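Local coordinates for FACT complex subunit SPT16 (Ashbya gossypii, PDB 6A8M), which probably acts, as part of the FACT complex, as a histone chaperone that reorganizes nucleosomes, the chain here being its N-terminal peptidase-like portion, at residues V125-K137 and W152-V166. Numbering follows the deposited sequence.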
ATOM      1  N   VAL A 125      19.439 -24.721  -0.211  1.00 21.49           N
ATOM      2  CA  VAL A 125      19.247 -23.781   0.895  1.00 21.94           C
ATOM      3  C   VAL A 125      20.178 -24.111   2.061  1.00 26.79           C
ATOM      4  O   VAL A 125      20.821 -23.223   2.638  1.00 25.81           O
ATOM      5  CB  VAL A 125      17.770 -23.765   1.329  1.00 21.36           C
ATOM      6  CG1 VAL A 125      17.629 -23.158   2.697  1.00 21.22           C
ATOM      7  CG2 VAL A 125      16.912 -23.005   0.302  1.00 18.93           C
ATOM      8  N   ARG A 126      20.269 -25.391   2.427  1.00 29.66           N
ATOM      9  CA  ARG A 126      21.101 -25.752   3.575  1.00 33.41           C
ATOM     10  C   ARG A 126      22.583 -25.588   3.261  1.00 31.94           C
ATOM     11  O   ARG A 126      23.377 -25.288   4.158  1.00 32.12           O
ATOM     12  CB  ARG A 126      20.785 -27.177   4.028  1.00 35.35           C
ATOM     13  CG  ARG A 126      21.184 -28.284   3.054  1.00 39.54           C
ATOM     14  CD  ARG A 126      20.624 -29.628   3.509  1.00 43.95           C
ATOM     15  NE  ARG A 126      21.148 -30.761   2.743  1.00 46.50           N
ATOM     16  CZ  ARG A 126      22.103 -31.579   3.175  1.00 49.13           C
ATOM     17  NH1 ARG A 126      22.641 -31.400   4.376  1.00 51.09           N
ATOM     18  NH2 ARG A 126      22.517 -32.585   2.411  1.00 49.05           N
ATOM     19  N   GLU A 127      22.968 -25.765   1.999  1.00 31.50           N
ATOM     20  CA  GLU A 127      24.345 -25.491   1.601  1.00 34.17           C
ATOM     21  C   GLU A 127      24.677 -24.017   1.785  1.00 31.25           C
ATOM     22  O   GLU A 127      25.785 -23.670   2.210  1.00 33.47           O
ATOM     23  CB  GLU A 127      24.561 -25.917   0.147  1.00 38.35           C
ATOM     24  CG  GLU A 127      25.882 -25.455  -0.457  1.00 44.57           C
ATOM     25  CD  GLU A 127      27.085 -25.942   0.338  1.00 51.83           C
ATOM     26  OE1 GLU A 127      27.027 -27.064   0.899  1.00 53.94           O
ATOM     27  OE2 GLU A 127      28.087 -25.196   0.406  1.00 54.82           O
ATOM     28  N   ALA A 128      23.715 -23.140   1.492  1.00 25.50           N
ATOM     29  CA  ALA A 128      23.917 -21.704   1.654  1.00 24.50           C
ATOM     30  C   ALA A 128      24.131 -21.332   3.118  1.00 27.48           C
ATOM     31  O   ALA A 128      24.967 -20.475   3.431  1.00 29.15           O
ATOM     32  CB  ALA A 128      22.721 -20.944   1.067  1.00 20.63           C
ATOM     33  N   GLY A 129      23.393 -21.956   4.024  1.00 28.32           N
ATOM     34  CA  GLY A 129      23.487 -21.599   5.428  1.00 31.90           C
ATOM     35  C   GLY A 129      22.239 -21.979   6.190  1.00 33.51           C
ATOM     36  O   GLY A 129      21.226 -22.398   5.625  1.00 32.08           O
ATOM     37  N   SER A 130      22.325 -21.815   7.515  1.00 33.96           N
ATOM     38  CA  SER A 130      21.235 -22.256   8.373  1.00 35.14           C
ATOM     39  C   SER A 130      20.148 -21.197   8.514  1.00 32.70           C
ATOM     40  O   SER A 130      18.998 -21.545   8.795  1.00 32.78           O
ATOM     41  CB  SER A 130      21.764 -22.653   9.756  1.00 41.59           C
ATOM     42  OG  SER A 130      22.521 -21.610  10.340  1.00 44.77           O
ATOM     43  N   ALA A 131      20.486 -19.922   8.338  1.00 31.10           N
ATOM     44  CA  ALA A 131      19.502 -18.846   8.411  1.00 29.46           C
ATOM     45  C   ALA A 131      18.874 -18.653   7.037  1.00 28.13           C
ATOM     46  O   ALA A 131      19.577 -18.343   6.064  1.00 27.26           O
ATOM     47  CB  ALA A 131      20.142 -17.544   8.891  1.00 29.54           C
ATOM     48  N   VAL A 132      17.548 -18.791   6.973  1.00 25.83           N
ATOM     49  CA  VAL A 132      16.786 -18.693   5.732  1.00 23.14           C
ATOM     50  C   VAL A 132      15.773 -17.571   5.882  1.00 21.43           C
ATOM     51  O   VAL A 132      14.959 -17.595   6.806  1.00 20.41           O
ATOM     52  CB  VAL A 132      16.075 -20.021   5.411  1.00 24.30           C
ATOM     53  CG1 VAL A 132      15.565 -20.019   3.984  1.00 22.24           C
ATOM     54  CG2 VAL A 132      17.014 -21.197   5.657  1.00 24.76           C
ATOM     55  N   GLY A 133      15.792 -16.620   4.949  1.00 20.28           N
ATOM     56  CA  GLY A 133      14.861 -15.506   4.994  1.00 20.12           C
ATOM     57  C   GLY A 133      13.515 -15.928   4.434  1.00 18.71           C
ATOM     58  O   GLY A 133      13.437 -16.520   3.354  1.00 17.06           O
ATOM     59  N   LEU A 134      12.453 -15.651   5.186  1.00 17.67           N
ATOM     60  CA  LEU A 134      11.112 -16.094   4.851  1.00 17.86           C
ATOM     61  C   LEU A 134      10.121 -14.968   5.111  1.00 17.00           C
ATOM     62  O   LEU A 134      10.366 -14.094   5.942  1.00 17.98           O
ATOM     63  CB  LEU A 134      10.697 -17.309   5.687  1.00 19.12           C
ATOM     64  CG  LEU A 134      11.555 -18.567   5.590  1.00 21.56           C
ATOM     65  CD1 LEU A 134      11.046 -19.560   6.603  1.00 22.33           C
ATOM     66  CD2 LEU A 134      11.457 -19.130   4.192  1.00 21.54           C
ATOM     67  N   ALA A 135       8.999 -15.002   4.388  1.00 16.03           N
ATOM     68  CA  ALA A 135       7.840 -14.164   4.708  1.00 16.87           C
ATOM     69  C   ALA A 135       7.001 -14.939   5.721  1.00 20.01           C
ATOM     70  O   ALA A 135       6.097 -15.703   5.369  1.00 19.37           O
ATOM     71  CB  ALA A 135       7.070 -13.801   3.438  1.00 16.57           C
ATOM     72  N   THR A 136       7.331 -14.762   7.006  1.00 18.88           N
ATOM     73  CA  THR A 136       6.881 -15.718   8.018  1.00 22.13           C
ATOM     74  C   THR A 136       5.392 -15.596   8.310  1.00 25.06           C
ATOM     75  O   THR A 136       4.784 -16.570   8.773  1.00 26.92           O
ATOM     76  CB  THR A 136       7.690 -15.566   9.321  1.00 21.83           C
ATOM     77  OG1 THR A 136       7.592 -14.224   9.823  1.00 22.01           O
ATOM     78  CG2 THR A 136       9.163 -15.885   9.077  1.00 23.78           C
ATOM     79  N   LYS A 137       4.784 -14.453   8.011  1.00 24.09           N
ATOM     80  CA  LYS A 137       3.379 -14.236   8.336  1.00 25.03           C
ATOM     81  C   LYS A 137       2.436 -14.532   7.179  1.00 25.03           C
ATOM     82  O   LYS A 137       1.218 -14.492   7.376  1.00 26.41           O
ATOM     83  CB  LYS A 137       3.164 -12.798   8.809  1.00 28.51           C
ATOM     84  CG  LYS A 137       4.132 -12.391   9.910  1.00 34.45           C
ATOM     85  CD  LYS A 137       4.061 -13.348  11.081  1.00 39.49           C
ATOM     86  CE  LYS A 137       5.160 -13.057  12.091  1.00 43.05           C
ATOM     87  NZ  LYS A 137       5.272 -11.597  12.338  1.00 44.14           N
ATOM     88  N   TRP A 152       9.627 -28.230   4.151  1.00 20.66           N
ATOM     89  CA  TRP A 152      10.298 -27.210   4.943  1.00 20.42           C
ATOM     90  C   TRP A 152      10.318 -27.589   6.419  1.00 23.76           C
ATOM     91  O   TRP A 152      11.359 -27.509   7.077  1.00 25.42           O
ATOM     92  CB  TRP A 152       9.616 -25.857   4.747  1.00 20.19           C
ATOM     93  CG  TRP A 152      10.205 -24.826   5.652  1.00 20.61           C
ATOM     94  CD1 TRP A 152       9.635 -24.292   6.756  1.00 21.76           C
ATOM     95  CD2 TRP A 152      11.513 -24.255   5.556  1.00 22.79           C
ATOM     96  NE1 TRP A 152      10.493 -23.385   7.344  1.00 22.26           N
ATOM     97  CE2 TRP A 152      11.658 -23.359   6.634  1.00 23.05           C
ATOM     98  CE3 TRP A 152      12.578 -24.420   4.668  1.00 23.23           C
ATOM     99  CZ2 TRP A 152      12.820 -22.630   6.846  1.00 24.84           C
ATOM    100  CZ3 TRP A 152      13.740 -23.676   4.878  1.00 25.50           C
ATOM    101  CH2 TRP A 152      13.841 -22.792   5.961  1.00 24.30           C
ATOM    102  N   ASP A 153       9.162 -27.995   6.958  1.00 25.52           N
ATOM    103  CA  ASP A 153       9.080 -28.305   8.383  1.00 31.05           C
ATOM    104  C   ASP A 153      10.130 -29.325   8.781  1.00 33.39           C
ATOM    105  O   ASP A 153      10.831 -29.149   9.786  1.00 35.01           O
ATOM    106  CB  ASP A 153       7.678 -28.807   8.730  1.00 30.50           C
ATOM    107  CG  ASP A 153       6.648 -27.685   8.760  1.00 29.21           C
ATOM    108  OD1 ASP A 153       7.038 -26.491   8.755  1.00 28.23           O
ATOM    109  OD2 ASP A 153       5.440 -28.000   8.795  1.00 30.13           O
ATOM    110  N   THR A 154      10.286 -30.372   7.975  1.00 31.76           N
ATOM    111  CA  THR A 154      11.305 -31.381   8.246  1.00 36.35           C
ATOM    112  C   THR A 154      12.719 -30.826   8.116  1.00 36.06           C
ATOM    113  O   THR A 154      13.582 -31.125   8.945  1.00 37.97           O
ATOM    114  CB  THR A 154      11.108 -32.562   7.313  1.00 39.58           C
ATOM    115  OG1 THR A 154       9.919 -33.253   7.712  1.00 44.30           O
ATOM    116  CG2 THR A 154      12.301 -33.522   7.400  1.00 39.58           C
ATOM    117  N   ALA A 155      12.995 -30.045   7.071  1.00 34.13           N
ATOM    118  CA  ALA A 155      14.342 -29.497   6.945  1.00 31.64           C
ATOM    119  C   ALA A 155      14.712 -28.660   8.162  1.00 33.80           C
ATOM    120  O   ALA A 155      15.878 -28.639   8.569  1.00 34.67           O
ATOM    121  CB  ALA A 155      14.472 -28.669   5.665  1.00 28.26           C
ATOM    122  N   VAL A 156      13.738 -27.975   8.764  1.00 36.99           N
ATOM    123  CA  VAL A 156      13.978 -27.368  10.067  1.00 39.77           C
ATOM    124  C   VAL A 156      14.235 -28.447  11.129  1.00 44.35           C
ATOM    125  O   VAL A 156      14.987 -28.217  12.080  1.00 47.44           O
ATOM    126  CB  VAL A 156      12.804 -26.444  10.450  1.00 36.90           C
ATOM    127  CG1 VAL A 156      13.117 -25.671  11.730  1.00 35.51           C
ATOM    128  CG2 VAL A 156      12.501 -25.466   9.319  1.00 33.85           C
ATOM    129  N   GLU A 157      13.632 -29.636  10.987  1.00 47.17           N
ATOM    130  CA  GLU A 157      13.831 -30.725  11.947  1.00 50.20           C
ATOM    131  C   GLU A 157      14.982 -31.655  11.578  1.00 52.53           C
ATOM    132  O   GLU A 157      15.645 -32.187  12.476  1.00 53.90           O
ATOM    133  CB  GLU A 157      12.556 -31.565  12.090  1.00 50.11           C
ATOM    134  N   LYS A 158      15.221 -31.886  10.285  1.00 53.79           N
ATOM    135  CA  LYS A 158      16.361 -32.705   9.876  1.00 54.73           C
ATOM    136  C   LYS A 158      17.665 -31.933  10.021  1.00 55.07           C
ATOM    137  O   LYS A 158      18.610 -32.403  10.666  1.00 57.36           O
ATOM    138  CB  LYS A 158      16.182 -33.191   8.437  1.00 54.22           C
ATOM    139  N   HIS A 159      17.740 -30.743   9.431  1.00 51.92           N
ATOM    140  CA  HIS A 159      18.885 -29.864   9.603  1.00 49.83           C
ATOM    141  C   HIS A 159      18.521 -28.781  10.616  1.00 48.83           C
ATOM    142  O   HIS A 159      17.422 -28.776  11.171  1.00 49.39           O
ATOM    143  CB  HIS A 159      19.319 -29.321   8.245  1.00 49.10           C
ATOM    144  CG  HIS A 159      19.296 -30.362   7.166  1.00 49.69           C
ATOM    145  ND1 HIS A 159      18.133 -30.761   6.541  1.00 49.42           N
ATOM    146  CD2 HIS A 159      20.284 -31.120   6.634  1.00 50.68           C
ATOM    147  CE1 HIS A 159      18.408 -31.703   5.656  1.00 49.37           C
ATOM    148  NE2 HIS A 159      19.706 -31.940   5.692  1.00 50.46           N
ATOM    149  N   GLY A 160      19.459 -27.876  10.892  1.00 47.97           N
ATOM    150  CA  GLY A 160      19.251 -26.908  11.958  1.00 48.92           C
ATOM    151  C   GLY A 160      18.822 -25.522  11.506  1.00 49.11           C
ATOM    152  O   GLY A 160      19.283 -24.515  12.056  1.00 50.58           O
ATOM    153  N   LEU A 161      17.920 -25.458  10.527  1.00 47.95           N
ATOM    154  CA  LEU A 161      17.585 -24.199   9.865  1.00 47.13           C
ATOM    155  C   LEU A 161      16.697 -23.323  10.741  1.00 48.40           C
ATOM    156  O   LEU A 161      15.728 -23.799  11.341  1.00 51.04           O
ATOM    157  CB  LEU A 161      16.875 -24.472   8.535  1.00 43.75           C
ATOM    158  CG  LEU A 161      17.597 -25.377   7.531  1.00 41.91           C
ATOM    159  CD1 LEU A 161      16.804 -25.520   6.241  1.00 37.66           C
ATOM    160  CD2 LEU A 161      19.002 -24.864   7.239  1.00 42.12           C
ATOM    161  N   ASN A 162      17.027 -22.032  10.807  1.00 44.63           N
ATOM    162  CA  ASN A 162      16.187 -21.052  11.481  1.00 40.32           C
ATOM    163  C   ASN A 162      15.594 -20.118  10.436  1.00 36.36           C
ATOM    164  O   ASN A 162      16.332 -19.459   9.693  1.00 32.93           O
ATOM    165  CB  ASN A 162      16.951 -20.266  12.556  1.00 41.97           C
ATOM    166  CG  ASN A 162      18.261 -19.669  12.057  1.00 42.32           C
ATOM    167  OD1 ASN A 162      19.213 -20.393  11.760  1.00 45.34           O
ATOM    168  ND2 ASN A 162      18.333 -18.340  12.021  1.00 38.93           N
ATOM    169  N   GLY A 163      14.266 -20.094  10.366  1.00 34.31           N
ATOM    170  CA  GLY A 163      13.589 -19.122   9.526  1.00 31.05           C
ATOM    171  C   GLY A 163      13.696 -17.723  10.105  1.00 28.80           C
ATOM    172  O   GLY A 163      13.566 -17.506  11.313  1.00 29.41           O
ATOM    173  N   VAL A 164      13.945 -16.759   9.229  1.00 24.14           N
ATOM    174  CA  VAL A 164      14.208 -15.386   9.632  1.00 22.54           C
ATOM    175  C   VAL A 164      13.212 -14.504   8.899  1.00 21.66           C
ATOM    176  O   VAL A 164      13.202 -14.487   7.668  1.00 20.19           O
ATOM    177  CB  VAL A 164      15.650 -14.971   9.306  1.00 25.14           C
ATOM    178  CG1 VAL A 164      15.821 -13.485   9.485  1.00 28.44           C
ATOM    179  CG2 VAL A 164      16.653 -15.761  10.182  1.00 28.68           C
ATOM    180  N   ASP A 165      12.377 -13.775   9.636  1.00 20.50           N
ATOM    181  CA  ASP A 165      11.425 -12.916   8.942  1.00 20.15           C
ATOM    182  C   ASP A 165      12.146 -11.752   8.274  1.00 19.43           C
ATOM    183  O   ASP A 165      13.062 -11.159   8.848  1.00 21.00           O
ATOM    184  CB  ASP A 165      10.365 -12.363   9.876  1.00 21.81           C
ATOM    185  CG  ASP A 165       9.272 -11.660   9.110  1.00 23.61           C
ATOM    186  OD1 ASP A 165       8.385 -12.360   8.569  1.00 27.20           O
ATOM    187  OD2 ASP A 165       9.337 -10.420   9.005  1.00 23.52           O
ATOM    188  N   VAL A 166      11.728 -11.416   7.053  1.00 17.78           N
ATOM    189  CA  VAL A 166      12.453 -10.390   6.313  1.00 18.40           C
ATOM    190  C   VAL A 166      11.561  -9.182   6.019  1.00 16.67           C
ATOM    191  O   VAL A 166      11.828  -8.427   5.085  1.00 16.08           O
ATOM    192  CB  VAL A 166      13.057 -10.971   5.013  1.00 19.96           C
ATOM    193  CG1 VAL A 166      14.077 -12.043   5.329  1.00 23.43           C
ATOM    194  CG2 VAL A 166      11.954 -11.541   4.103  1.00 19.78           C
TER
HETATM  195  O   HOH W   1       6.495  -9.890  10.048  1.00 44.36           O
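Trp152 reaches from helix 143-158 to meet Val132 and Leu134: with CG anti to the backbone N (chi1 174°), the indole extends across to these strand side chains. Val132 CG2 lies at the edge of the Trp152 indole, 3.6 Å from Trp152 CH2, while Leu134 CD1 packs against Trp152 CZ2. Where that helix ends, His159 turns one ring face to Arg126 CD, a CH-pi contact of 3.5 Å to the centroid; the guanidinium plane is tilted 37° from the ring, and its NH2 turns to Glu123. With an alanine here the CD end of Arg126 would probably lose the ring it lies on, leaving the Glu123 salt bridge to hold a less closely packed guanidinium. Leu161 tucks CD2 against Ser130 CA. Asn162 N starts the parallel pairing by bonding to Ser130 O (2.9 Å), Asn162 O accepts from Val132 N, Val164 N donates to Val132 O and Val164 O accepts from Leu134 N. Gly163 faces Leu134 CD1, which a beta carbon would hit. Asp165 OD1 receives Thr136 N at 3.1 Å, and a water links OD2 to Lys137 NZ. The two strands and helix 143-158 form a beta-alpha-beta unit of the N-terminal lobe: 162-165 is an edge strand of the mixed sheet, 131-134 pairs with strand 32-37 on its other side, and helix 167-174 follows.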